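Local coordinates for protein D-alanine--D-alanine ligase (Coxiella burnetii, PDB 3TQT) that catalyses the ATP-dependent joining of two D-alanine molecules into D-alanyl-D-alanine, a building block of the peptidoglycan cell wall, at residues 136-141 with 292-297; 142-147 with 315-320; 146-149 with 154-157; 168-173 with 203-208; 195-200 with 209-214. One frame throughout, in Å; residues are numbered along the deposited sequence.

Interaction 1. Residues 136-141 with 292-297; sequences AVCMEK and KMVHCS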
# COMPACT_ATOMS: atom_id res chain seq x y z
N ALA A 136 0.88 4.17 0.46
CA ALA A 136 0.31 3.78 1.76
C ALA A 136 1.18 4.30 2.88
O ALA A 136 0.68 4.84 3.87
CB ALA A 136 0.14 2.28 1.85
N VAL A 137 2.49 4.16 2.73
CA VAL A 137 3.40 4.68 3.74
C VAL A 137 3.29 6.21 3.91
O VAL A 137 3.31 6.72 5.03
CB VAL A 137 4.86 4.28 3.45
CG1 VAL A 137 5.82 5.06 4.33
CG2 VAL A 137 5.03 2.79 3.67
N CYS A 138 3.17 6.93 2.80
CA CYS A 138 3.13 8.39 2.86
C CYS A 138 1.76 8.91 3.28
O CYS A 138 1.65 10.01 3.84
CB CYS A 138 3.54 8.98 1.51
SG CYS A 138 5.28 8.77 1.12
N MET A 139 0.72 8.13 3.00
CA MET A 139 -0.65 8.52 3.32
C MET A 139 -0.90 8.52 4.83
O MET A 139 -1.60 9.38 5.35
CB MET A 139 -1.63 7.57 2.65
CG MET A 139 -3.08 7.90 2.87
SD MET A 139 -3.61 9.17 1.72
CE MET A 139 -5.30 9.41 2.25
N GLU A 140 -0.32 7.55 5.52
CA GLU A 140 -0.46 7.46 6.97
C GLU A 140 0.72 8.19 7.58
O GLU A 140 1.83 7.66 7.65
CB GLU A 140 -0.47 6.01 7.43
CG GLU A 140 -1.35 5.09 6.59
CD GLU A 140 -2.77 5.01 7.10
OE1 GLU A 140 -2.96 5.11 8.33
OE2 GLU A 140 -3.69 4.85 6.28
N LYS A 141 0.48 9.41 8.03
CA LYS A 141 1.54 10.34 8.40
C LYS A 141 2.40 9.84 9.54
O LYS A 141 3.60 10.15 9.59
CB LYS A 141 0.94 11.71 8.72
CG LYS A 141 0.20 12.32 7.53
CD LYS A 141 -0.32 13.71 7.84
CE LYS A 141 -1.60 13.66 8.65
NZ LYS A 141 -2.78 13.33 7.80
N LYS A 292 13.48 8.90 -1.07
CA LYS A 292 14.08 7.59 -1.29
C LYS A 292 13.74 6.63 -0.16
O LYS A 292 13.48 5.45 -0.38
CB LYS A 292 15.60 7.72 -1.45
CG LYS A 292 16.01 8.33 -2.80
CD LYS A 292 17.41 8.95 -2.75
CE LYS A 292 18.50 7.93 -2.98
NZ LYS A 292 19.83 8.60 -3.00
N MET A 293 13.72 7.16 1.06
CA MET A 293 13.51 6.36 2.26
C MET A 293 12.13 5.71 2.30
O MET A 293 11.97 4.64 2.86
CB MET A 293 13.72 7.20 3.51
CG MET A 293 13.83 6.38 4.76
SD MET A 293 14.72 7.33 5.99
CE MET A 293 16.34 7.44 5.23
N VAL A 294 11.15 6.37 1.71
CA VAL A 294 9.82 5.78 1.64
C VAL A 294 9.60 5.11 0.28
O VAL A 294 8.47 4.75 -0.06
CB VAL A 294 8.72 6.83 1.88
CG1 VAL A 294 8.87 7.42 3.29
CG2 VAL A 294 8.79 7.92 0.83
N HIS A 295 10.67 4.98 -0.49
CA HIS A 295 10.64 4.27 -1.77
C HIS A 295 9.60 4.83 -2.71
O HIS A 295 8.87 4.10 -3.39
CB HIS A 295 10.42 2.78 -1.53
CG HIS A 295 11.39 2.21 -0.55
ND1 HIS A 295 11.00 1.56 0.60
CD2 HIS A 295 12.74 2.23 -0.53
CE1 HIS A 295 12.07 1.20 1.28
NE2 HIS A 295 13.14 1.60 0.62
N CYS A 296 9.56 6.16 -2.75
CA CYS A 296 8.65 6.87 -3.62
C CYS A 296 9.12 6.78 -5.08
O CYS A 296 10.27 6.43 -5.37
CB CYS A 296 8.55 8.34 -3.20
SG CYS A 296 7.04 9.08 -3.74
N SER A 297 8.20 7.08 -5.98
CA SER A 297 8.48 7.08 -7.40
C SER A 297 7.79 8.27 -8.00
O SER A 297 6.72 8.68 -7.52
CB SER A 297 7.93 5.82 -8.06
OG SER A 297 8.73 4.71 -7.74

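Interaction 2. Residues 142-147 with 315-320; sequences DLTKTV and NEINTI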
# COMPACT_ATOMS: atom_id res chain seq x y z
N ASP A 142 1.82 9.06 10.45
CA ASP A 142 2.60 8.51 11.55
C ASP A 142 3.50 7.37 11.06
O ASP A 142 4.64 7.23 11.51
CB ASP A 142 1.70 8.07 12.72
CG ASP A 142 0.68 6.98 12.33
OD1 ASP A 142 0.26 6.87 11.15
OD2 ASP A 142 0.28 6.23 13.24
N LEU A 143 2.98 6.58 10.12
CA LEU A 143 3.79 5.53 9.50
C LEU A 143 4.95 6.16 8.72
O LEU A 143 6.08 5.68 8.78
CB LEU A 143 2.94 4.64 8.59
CG LEU A 143 3.65 3.55 7.80
CD1 LEU A 143 4.44 2.62 8.74
CD2 LEU A 143 2.63 2.77 6.95
N THR A 144 4.66 7.24 8.00
CA THR A 144 5.71 7.96 7.27
C THR A 144 6.82 8.36 8.22
O THR A 144 8.00 8.10 7.97
CB THR A 144 5.19 9.28 6.63
OG1 THR A 144 3.91 9.07 6.04
CG2 THR A 144 6.17 9.77 5.58
N LYS A 145 6.45 8.97 9.34
CA LYS A 145 7.44 9.43 10.30
C LYS A 145 8.21 8.29 10.93
O LYS A 145 9.39 8.43 11.22
CB LYS A 145 6.79 10.31 11.37
CG LYS A 145 6.47 11.70 10.86
CD LYS A 145 5.76 12.51 11.93
CE LYS A 145 5.42 13.89 11.42
NZ LYS A 145 5.06 14.74 12.56
N THR A 146 7.54 7.15 11.11
CA THR A 146 8.20 5.99 11.68
C THR A 146 9.35 5.59 10.75
O THR A 146 10.47 5.35 11.19
CB THR A 146 7.23 4.81 11.79
OG1 THR A 146 6.22 5.12 12.75
CG2 THR A 146 7.96 3.54 12.23
N VAL A 147 9.05 5.52 9.46
CA VAL A 147 10.03 5.08 8.49
C VAL A 147 11.15 6.12 8.37
O VAL A 147 12.33 5.77 8.36
CB VAL A 147 9.37 4.79 7.14
CG1 VAL A 147 10.42 4.57 6.07
CG2 VAL A 147 8.44 3.57 7.27
N ASN A 315 7.57 17.13 8.07
CA ASN A 315 6.27 16.87 8.66
C ASN A 315 5.45 15.86 7.87
O ASN A 315 4.71 15.07 8.44
CB ASN A 315 5.46 18.15 8.79
CG ASN A 315 4.35 18.02 9.82
OD1 ASN A 315 4.55 17.42 10.89
ND2 ASN A 315 3.17 18.55 9.51
N GLU A 316 5.56 15.91 6.54
CA GLU A 316 4.68 15.12 5.70
C GLU A 316 5.28 14.94 4.31
O GLU A 316 6.04 15.78 3.84
CB GLU A 316 3.30 15.80 5.60
CG GLU A 316 2.29 15.06 4.73
CD GLU A 316 0.88 15.63 4.84
OE1 GLU A 316 0.72 16.76 5.36
OE2 GLU A 316 -0.08 14.95 4.42
N ILE A 317 4.96 13.82 3.68
CA ILE A 317 5.26 13.60 2.26
C ILE A 317 3.95 13.37 1.52
O ILE A 317 3.20 12.47 1.87
CB ILE A 317 6.18 12.37 2.05
CG1 ILE A 317 7.42 12.52 2.94
CG2 ILE A 317 6.55 12.21 0.54
CD1 ILE A 317 8.36 11.33 2.91
N ASN A 318 3.69 14.19 0.51
CA ASN A 318 2.44 14.12 -0.24
C ASN A 318 2.73 13.58 -1.61
O ASN A 318 3.46 14.20 -2.37
CB ASN A 318 1.87 15.52 -0.41
CG ASN A 318 1.60 16.19 0.90
OD1 ASN A 318 0.57 15.95 1.52
ND2 ASN A 318 2.54 17.01 1.36
N THR A 319 2.13 12.43 -1.94
CA THR A 319 2.47 11.75 -3.19
C THR A 319 1.54 12.15 -4.34
O THR A 319 1.89 11.97 -5.49
CB THR A 319 2.41 10.21 -3.03
OG1 THR A 319 1.10 9.85 -2.60
CG2 THR A 319 3.44 9.72 -1.98
N ILE A 320 0.38 12.69 -4.02
CA ILE A 320 -0.43 13.31 -5.08
C ILE A 320 -0.75 14.74 -4.63
O ILE A 320 -1.86 15.04 -4.20
CB ILE A 320 -1.71 12.49 -5.43
CG1 ILE A 320 -1.38 11.00 -5.58
CG2 ILE A 320 -2.37 13.02 -6.73
CD1 ILE A 320 -0.59 10.62 -6.83
O HOH W 1 3.26 11.85 5.05

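Interaction 3. Residues 146-149 with 154-157; sequences TVLR and PVVD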
# COMPACT_ATOMS: atom_id res chain seq x y z
N THR A 146 7.54 7.15 11.11
CA THR A 146 8.20 5.99 11.68
C THR A 146 9.35 5.59 10.75
O THR A 146 10.47 5.35 11.19
CB THR A 146 7.23 4.81 11.79
OG1 THR A 146 6.22 5.12 12.75
CG2 THR A 146 7.96 3.54 12.23
N VAL A 147 9.05 5.52 9.46
CA VAL A 147 10.03 5.08 8.49
C VAL A 147 11.15 6.12 8.37
O VAL A 147 12.33 5.77 8.36
CB VAL A 147 9.37 4.79 7.14
CG1 VAL A 147 10.42 4.57 6.07
CG2 VAL A 147 8.44 3.57 7.27
N LEU A 148 10.77 7.40 8.33
CA LEU A 148 11.76 8.47 8.22
C LEU A 148 12.69 8.48 9.42
O LEU A 148 13.91 8.52 9.27
CB LEU A 148 11.09 9.83 8.07
CG LEU A 148 10.33 9.99 6.74
CD1 LEU A 148 9.61 11.34 6.70
CD2 LEU A 148 11.29 9.82 5.58
N ARG A 149 12.10 8.45 10.60
CA ARG A 149 12.92 8.55 11.81
C ARG A 149 13.84 7.33 11.96
O ARG A 149 14.98 7.46 12.37
CB ARG A 149 12.05 8.71 13.04
CG ARG A 149 12.86 8.79 14.30
CD ARG A 149 12.10 8.16 15.44
NE ARG A 149 11.28 9.08 16.23
CZ ARG A 149 11.27 10.41 16.14
NH1 ARG A 149 12.04 11.04 15.28
NH2 ARG A 149 10.48 11.11 16.95
N PRO A 154 15.20 13.70 10.27
CA PRO A 154 14.61 14.53 11.33
C PRO A 154 13.14 14.76 11.03
O PRO A 154 12.84 15.22 9.94
CB PRO A 154 15.37 15.86 11.21
CG PRO A 154 16.56 15.56 10.33
CD PRO A 154 16.14 14.45 9.42
N VAL A 155 12.25 14.42 11.96
CA VAL A 155 10.83 14.70 11.76
C VAL A 155 10.22 15.40 12.97
O VAL A 155 10.75 15.32 14.08
CB VAL A 155 10.01 13.41 11.47
CG1 VAL A 155 10.61 12.66 10.29
CG2 VAL A 155 10.01 12.52 12.70
N VAL A 156 9.12 16.10 12.74
CA VAL A 156 8.32 16.63 13.83
C VAL A 156 7.83 15.44 14.65
O VAL A 156 7.31 14.48 14.09
CB VAL A 156 7.12 17.42 13.29
CG1 VAL A 156 6.23 17.89 14.45
CG2 VAL A 156 7.61 18.62 12.46
N ASP A 157 8.02 15.50 15.96
CA ASP A 157 7.68 14.36 16.79
C ASP A 157 6.18 14.13 16.77
O ASP A 157 5.41 15.03 16.42
CB ASP A 157 8.19 14.51 18.23
CG ASP A 157 8.21 13.18 18.98
OD1 ASP A 157 8.24 12.11 18.33
OD2 ASP A 157 8.19 13.19 20.24

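Interaction 4. Residues 168-173 with 203-208; sequences EGVYQR and TEFTKA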
# COMPACT_ATOMS: atom_id res chain seq x y z
N GLU A 168 -6.33 8.93 29.00
CA GLU A 168 -5.89 9.50 30.26
C GLU A 168 -4.37 9.43 30.39
O GLU A 168 -3.74 8.43 30.03
CB GLU A 168 -6.55 8.76 31.42
CG GLU A 168 -8.05 9.03 31.54
CD GLU A 168 -8.90 8.08 30.70
OE1 GLU A 168 -8.35 7.18 30.03
OE2 GLU A 168 -10.14 8.24 30.71
N GLY A 169 -3.77 10.50 30.89
CA GLY A 169 -2.35 10.54 31.13
C GLY A 169 -1.55 10.87 29.89
O GLY A 169 -0.39 11.28 29.97
N VAL A 170 -2.16 10.69 28.72
CA VAL A 170 -1.43 10.94 27.47
C VAL A 170 -1.10 12.42 27.30
O VAL A 170 0.04 12.76 27.02
CB VAL A 170 -2.19 10.44 26.24
CG1 VAL A 170 -1.42 10.78 24.95
CG2 VAL A 170 -2.39 8.93 26.34
N TYR A 171 -2.11 13.27 27.46
CA TYR A 171 -1.92 14.70 27.35
C TYR A 171 -0.73 15.15 28.18
O TYR A 171 0.17 15.82 27.68
CB TYR A 171 -3.17 15.45 27.79
CG TYR A 171 -3.08 16.95 27.63
CD1 TYR A 171 -3.00 17.52 26.37
CD2 TYR A 171 -3.08 17.79 28.75
CE1 TYR A 171 -2.92 18.90 26.22
CE2 TYR A 171 -3.00 19.17 28.60
CZ TYR A 171 -2.93 19.71 27.33
OH TYR A 171 -2.84 21.07 27.16
N GLN A 172 -0.74 14.77 29.46
CA GLN A 172 0.29 15.20 30.39
C GLN A 172 1.66 14.69 30.00
O GLN A 172 2.65 15.41 30.11
CB GLN A 172 -0.03 14.74 31.82
CG GLN A 172 0.86 15.41 32.85
CD GLN A 172 0.79 16.91 32.73
OE1 GLN A 172 -0.27 17.49 32.92
NE2 GLN A 172 1.90 17.55 32.37
N ARG A 173 1.71 13.45 29.54
CA ARG A 173 2.98 12.85 29.15
C ARG A 173 3.53 13.54 27.92
O ARG A 173 4.73 13.70 27.78
CB ARG A 173 2.82 11.35 28.88
CG ARG A 173 4.02 10.75 28.16
CD ARG A 173 4.00 9.23 28.19
NE ARG A 173 2.75 8.67 27.67
CZ ARG A 173 1.70 8.37 28.43
NH1 ARG A 173 1.74 8.57 29.74
NH2 ARG A 173 0.61 7.87 27.87
N THR A 203 -8.94 18.91 28.63
CA THR A 203 -10.32 18.74 28.18
C THR A 203 -10.42 18.85 26.67
O THR A 203 -11.08 18.04 26.02
CB THR A 203 -11.26 19.77 28.85
OG1 THR A 203 -11.29 19.53 30.26
CG2 THR A 203 -12.67 19.66 28.28
N GLU A 204 -9.77 19.86 26.10
CA GLU A 204 -9.77 20.02 24.65
C GLU A 204 -9.14 18.80 24.02
O GLU A 204 -9.60 18.32 22.98
CB GLU A 204 -9.03 21.29 24.22
CG GLU A 204 -9.86 22.55 24.43
CD GLU A 204 -9.10 23.83 24.12
OE1 GLU A 204 -8.15 23.79 23.31
OE2 GLU A 204 -9.46 24.87 24.70
N PHE A 205 -8.09 18.30 24.66
CA PHE A 205 -7.36 17.15 24.13
C PHE A 205 -8.29 15.96 23.97
O PHE A 205 -8.42 15.39 22.88
CB PHE A 205 -6.19 16.77 25.04
CG PHE A 205 -5.52 15.49 24.66
CD1 PHE A 205 -4.69 15.42 23.55
CD2 PHE A 205 -5.71 14.34 25.41
CE1 PHE A 205 -4.08 14.24 23.20
CE2 PHE A 205 -5.09 13.16 25.07
CZ PHE A 205 -4.28 13.11 23.96
N THR A 206 -8.97 15.59 25.06
CA THR A 206 -9.78 14.39 25.02
C THR A 206 -11.00 14.60 24.12
O THR A 206 -11.44 13.68 23.43
CB THR A 206 -10.22 13.90 26.42
OG1 THR A 206 -11.31 14.69 26.89
CG2 THR A 206 -9.06 13.98 27.41
N LYS A 207 -11.55 15.82 24.11
CA LYS A 207 -12.64 16.09 23.18
C LYS A 207 -12.18 15.95 21.72
O LYS A 207 -12.91 15.45 20.88
CB LYS A 207 -13.24 17.47 23.42
CG LYS A 207 -14.21 17.51 24.59
CD LYS A 207 -14.81 18.90 24.74
CE LYS A 207 -15.84 18.92 25.87
NZ LYS A 207 -15.27 18.39 27.14
N ALA A 208 -10.97 16.42 21.43
CA ALA A 208 -10.43 16.34 20.07
C ALA A 208 -10.15 14.89 19.69
O ALA A 208 -10.38 14.48 18.55
CB ALA A 208 -9.17 17.15 19.95

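Interaction 5. Residues 195-200 with 209-214; sequences ATLPVK and VKEVFR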
# COMPACT_ATOMS: atom_id res chain seq x y z
N ALA A 195 -10.16 17.38 10.39
CA ALA A 195 -9.50 16.26 11.07
C ALA A 195 -8.17 16.63 11.70
O ALA A 195 -7.39 15.75 12.02
CB ALA A 195 -9.32 15.09 10.10
N THR A 196 -7.91 17.93 11.86
CA THR A 196 -6.71 18.42 12.54
C THR A 196 -7.10 19.47 13.57
O THR A 196 -7.48 20.58 13.23
CB THR A 196 -5.71 19.05 11.54
OG1 THR A 196 -5.28 18.06 10.61
CG2 THR A 196 -4.50 19.59 12.27
N LEU A 197 -7.02 19.10 14.85
CA LEU A 197 -7.58 19.90 15.91
C LEU A 197 -6.51 20.43 16.86
O LEU A 197 -5.78 19.65 17.46
CB LEU A 197 -8.61 19.06 16.68
CG LEU A 197 -9.70 18.42 15.82
CD1 LEU A 197 -10.69 17.67 16.70
CD2 LEU A 197 -10.41 19.50 15.01
N PRO A 198 -6.41 21.76 16.98
CA PRO A 198 -5.48 22.35 17.95
C PRO A 198 -6.07 22.27 19.35
O PRO A 198 -7.26 22.52 19.52
CB PRO A 198 -5.40 23.81 17.50
CG PRO A 198 -6.74 24.08 16.92
CD PRO A 198 -7.14 22.80 16.22
N VAL A 199 -5.25 21.91 20.33
CA VAL A 199 -5.72 21.77 21.70
C VAL A 199 -4.77 22.44 22.67
O VAL A 199 -3.55 22.32 22.56
CB VAL A 199 -5.92 20.29 22.10
CG1 VAL A 199 -6.91 19.59 21.16
CG2 VAL A 199 -4.58 19.56 22.11
N LYS A 200 -5.34 23.13 23.65
CA LYS A 200 -4.57 23.88 24.64
C LYS A 200 -4.82 23.38 26.07
O LYS A 200 -4.12 23.78 27.00
CB LYS A 200 -4.91 25.37 24.53
CG LYS A 200 -3.70 26.30 24.66
CD LYS A 200 -4.14 27.75 24.76
CE LYS A 200 -4.35 28.18 26.22
NZ LYS A 200 -5.03 27.16 27.08
N VAL A 209 -9.65 14.11 20.64
CA VAL A 209 -9.37 12.71 20.38
C VAL A 209 -10.65 12.00 20.00
O VAL A 209 -10.70 11.24 19.03
CB VAL A 209 -8.71 12.04 21.59
CG1 VAL A 209 -8.80 10.52 21.46
CG2 VAL A 209 -7.26 12.48 21.71
N LYS A 210 -11.70 12.26 20.77
CA LYS A 210 -13.00 11.66 20.51
C LYS A 210 -13.49 12.06 19.12
O LYS A 210 -13.99 11.23 18.36
CB LYS A 210 -14.01 12.11 21.59
CG LYS A 210 -15.42 11.57 21.40
CD LYS A 210 -16.25 11.74 22.66
CE LYS A 210 -17.63 11.09 22.52
NZ LYS A 210 -18.24 10.79 23.84
N GLU A 211 -13.33 13.34 18.79
CA GLU A 211 -13.81 13.86 17.52
C GLU A 211 -13.08 13.23 16.34
O GLU A 211 -13.70 12.77 15.38
CB GLU A 211 -13.63 15.38 17.48
CG GLU A 211 -13.70 15.97 16.09
CD GLU A 211 -15.10 16.36 15.68
OE1 GLU A 211 -16.07 15.76 16.19
OE2 GLU A 211 -15.22 17.27 14.84
N VAL A 212 -11.75 13.19 16.41
CA VAL A 212 -10.98 12.63 15.31
C VAL A 212 -11.27 11.16 15.10
O VAL A 212 -11.26 10.68 13.96
CB VAL A 212 -9.48 12.84 15.48
CG1 VAL A 212 -8.73 12.07 14.38
CG2 VAL A 212 -9.15 14.33 15.42
N PHE A 213 -11.53 10.44 16.18
CA PHE A 213 -11.88 9.02 16.05
C PHE A 213 -13.24 8.79 15.42
O PHE A 213 -13.62 7.64 15.16
CB PHE A 213 -11.80 8.29 17.37
CG PHE A 213 -10.41 7.93 17.79
CD1 PHE A 213 -9.48 7.48 16.86
CD2 PHE A 213 -10.02 8.06 19.11
CE1 PHE A 213 -8.19 7.16 17.25
CE2 PHE A 213 -8.73 7.73 19.50
CZ PHE A 213 -7.82 7.29 18.57
N ARG A 214 -13.98 9.86 15.19
CA ARG A 214 -15.19 9.75 14.38
C ARG A 214 -14.85 9.72 12.89
O ARG A 214 -15.68 9.35 12.07
CB ARG A 214 -16.16 10.90 14.67
CG ARG A 214 -16.71 10.92 16.10
CD ARG A 214 -17.48 12.22 16.38
NE ARG A 214 -18.57 12.46 15.43
CZ ARG A 214 -19.81 11.98 15.57
NH1 ARG A 214 -20.11 11.23 16.62
NH2 ARG A 214 -20.74 12.25 14.67

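Interaction 1. Residues 136-141 with 292-297
Val-294 pushes its branched side chain between Val-137 and Cys-138, which lie next to each other on the last turn of helix 132-139. Its two methyls divide the work. CG1 meets CG1 of Val-137 at 4.0 Å, the two valines passing at a slant, while CG2 of Val-294 rests on the SG of Cys-138 at 3.6 Å. The thiol reaches that methyl because its SG stands beside the backbone N, opposite the carbonyl carbon (chi1 -70°). No hydrogen bond crosses between the side chains, and all three residues are buried. Val-294 is the first residue to leave helical geometry where helix 277-293 stops, and His-295, with positive phi, is the C-prime residue of a Schellman motif. One of the two bonds of the motif runs from His-295 N to Lys-292 O at 2.9 Å; in the other, Cys-296 N reaches the carbonyl one residue further back. Val-294 thus lies between the end of helix 277-293 and strand 298-306 of the five-stranded antiparallel sheet of the ATP-grasp region. Val-294 O is hydrogen-bonded to Ser-134 OG, a second link to helix 132-139. Ile-317 of strand 312-318 packs against both Cys-138 and Val-294, and Leu-148 of helix 141-150 also touches Val-294. On the side of Val-137, Leu-143 of the second subunit comes into contact.

Interaction 2. Residues 142-147 with 315-320
A water molecule joins Thr-144 to the backbone of Ile-317, so a helix and a strand are linked through solvent in a buried place. The water donates to Thr-144 OG1 at 3.0 Å and accepts from Ile-317 N at 2.9 Å. The single proton of the threonine hydroxyl can then serve Val-137 O, the stronger partner, or Glu-140 O, which also lies within bonding reach. Its methyl does the apolar work: with CG2 anti to the backbone N and OG1 beside it (chi1 -43°), CG2 touches Ile-317 CD1 at 3.8 Å. One residue on, Lys-145 stretches out an extended chain whose NZ bonds Asn-315 OD1 at 3.2 Å. The C=O...N angle is 152°, and the ammonium is tilted 27° from the amide carbonyl plane. Lys-145 CE lies 3.3 Å from Asn-315 O, so the lysine end runs close to the strand backbone as well. The same NZ forms a salt bridge with Glu-222 and a hydrogen bond to Val-156 O, and these three partners probably hold the charge in a fixed position. Asn-315 and Glu-316 form a classic beta bulge opposite Asp-303; Asp-303, Glu-316 and Asn-318 are predicted magnesium ligands. Strand 312-318 is outermost in its five-stranded antiparallel sheet, paired with 298-306, and helix 141-150 lies against it, while Leu-143 and Val-147 of that helix pack on the second subunit.

Interaction 3. Residues 146-149 with 154-157
Leu-148 and Val-155 meet at a slant, CB of the leucine lying 3.6 Å from CG1 of the valine, and leucine CD1 closes on the same methyl at 4.0 Å. The other valine methyl, CG2, faces Arg-149, whose chain lies roughly perpendicular to Val-155; NH1 comes within 3.6 Å of CG2. Arg-149 bends at chi2 and chi3 to carry its guanidinium past the valine to Asp-157. There NH2 forms a salt bridge with OD1 at 2.8 Å, the carboxylate oxygen lying at the edge of the guanidinium, close to its plane. The two flat groups are turned 42° apart, and one nitrogen and one oxygen make the close approach. The other carboxylate oxygen, OD2 of Asp-157, is hydrogen-bonded to Trp-178 NE1, in the predicted ATP-binding stretch. The segments belong to helix 141-150 and the following loop of the ATP-grasp region, a loop whose Pro-154 and Val-156 also pair by backbone with Val-314 of strand 312-318. The contact grades from buried to exposed: Leu-148 and Val-155 are enclosed, whereas Arg-149 is exposed. Asp-157, shared with Trp-178, probably offsets part of the arginine charge there, while water may compete for the bridge.

Interaction 4. Residues 168-173 with 203-208
Phe-205 packs against Tyr-171 and Val-170, and this is where the two helices press together. Tyr-171 CB lies over one face of the Phe-205 ring in a CH-pi contact, 4.0 Å from the centroid and 27° off the ring normal. In return Tyr-171 CD1 touches Phe-205 CB at 3.5 Å, and the two aromatic side chains run past one another antiparallel. Both have CG anti to the backbone N, which lets each reach out from its helix across the other. The rings are oblique, centroids 5.5 Å apart and planes at 37°. At the far end of the phenylalanine, CZ meets Val-170 CG1 at 3.8 Å. Helices 170-177 and 202-212 belong to the ATP-grasp region, whose four-stranded antiparallel sheet supplies further apolar cover: Leu-161 and Val-185 touch Phe-205, and Leu-183 touches Tyr-171. The polar side is looser. Thr-203 and Glu-204 are exposed, and Glu-204 OE1 turns to Lys-200 N, while Glu-168 and Gly-169 are exposed where helix 170-177 begins, Gly-169 at the N-cap position. At the end of the buried Tyr-171 side chain, OH makes a weak hydrogen bond to Lys-200 O.

Interaction 5. Residues 195-200 with 209-214
Glu-211 turns the CB-CG stem of its side chain, not its flat carboxylate, to Leu-197: Glu-211 CG comes to 3.5 Å from Leu-197 CD1, and Glu-211 CB to 3.8 Å from the same methyl. OE2 of Glu-211 is hydrogen-bonded with Tyr-215 OH. The glutamate gets there with CG anti to its backbone N (chi1 163°), and a bend at chi2 then turns the carboxylate off the extended line of the chain. The peptide carbonyl of Ala-195 is the second planar group, its O lying 4.1 Å from Val-212 CG2. That methyl also touches Leu-197 CD1 at 3.9 Å, where valine and leucine lie alongside each other, pointing opposite ways. Leu-197 CD1 is therefore shared by the glutamate stem and the valine, and no hydrogen bond joins the two segments. Ala-195 and Val-212 are buried, whereas Leu-197 and Glu-211 are partly exposed. Both segments belong to the ATP-grasp region and lie in the stretch predicted to bind ATP. Strand 196-199 is outermost in its four-stranded antiparallel sheet, paired by backbone with 183-187, and helix 202-212 packs on it, with Ala-208 touching both Leu-197 and Val-199. Leu-219 of strand 219-223 meets Val-212 from the same sheet, and Tyr-365 of the second subunit packs on Ala-195.

Interactions 1, 2 and 3 form one connected group: they touch each other, interactions 2 and 3 share helix 141-150, and all three come near the second subunit. Interaction 1 is buried and apolar, interaction 2 is buried and mixed, with a water and a lysine, and interaction 3 carries its charged pair toward the surface. Interactions 4 and 5 lie apart on the four-stranded sheet, touching each other and both using helix 202-212. Interaction 4, buried, packs aromatic rings with helix 170-177, while interaction 5, only partly buried, sets the same helix on an edge strand through aliphatic groups and also touches the second subunit. The centres of interactions 1 and 4 are about 29 Å apart.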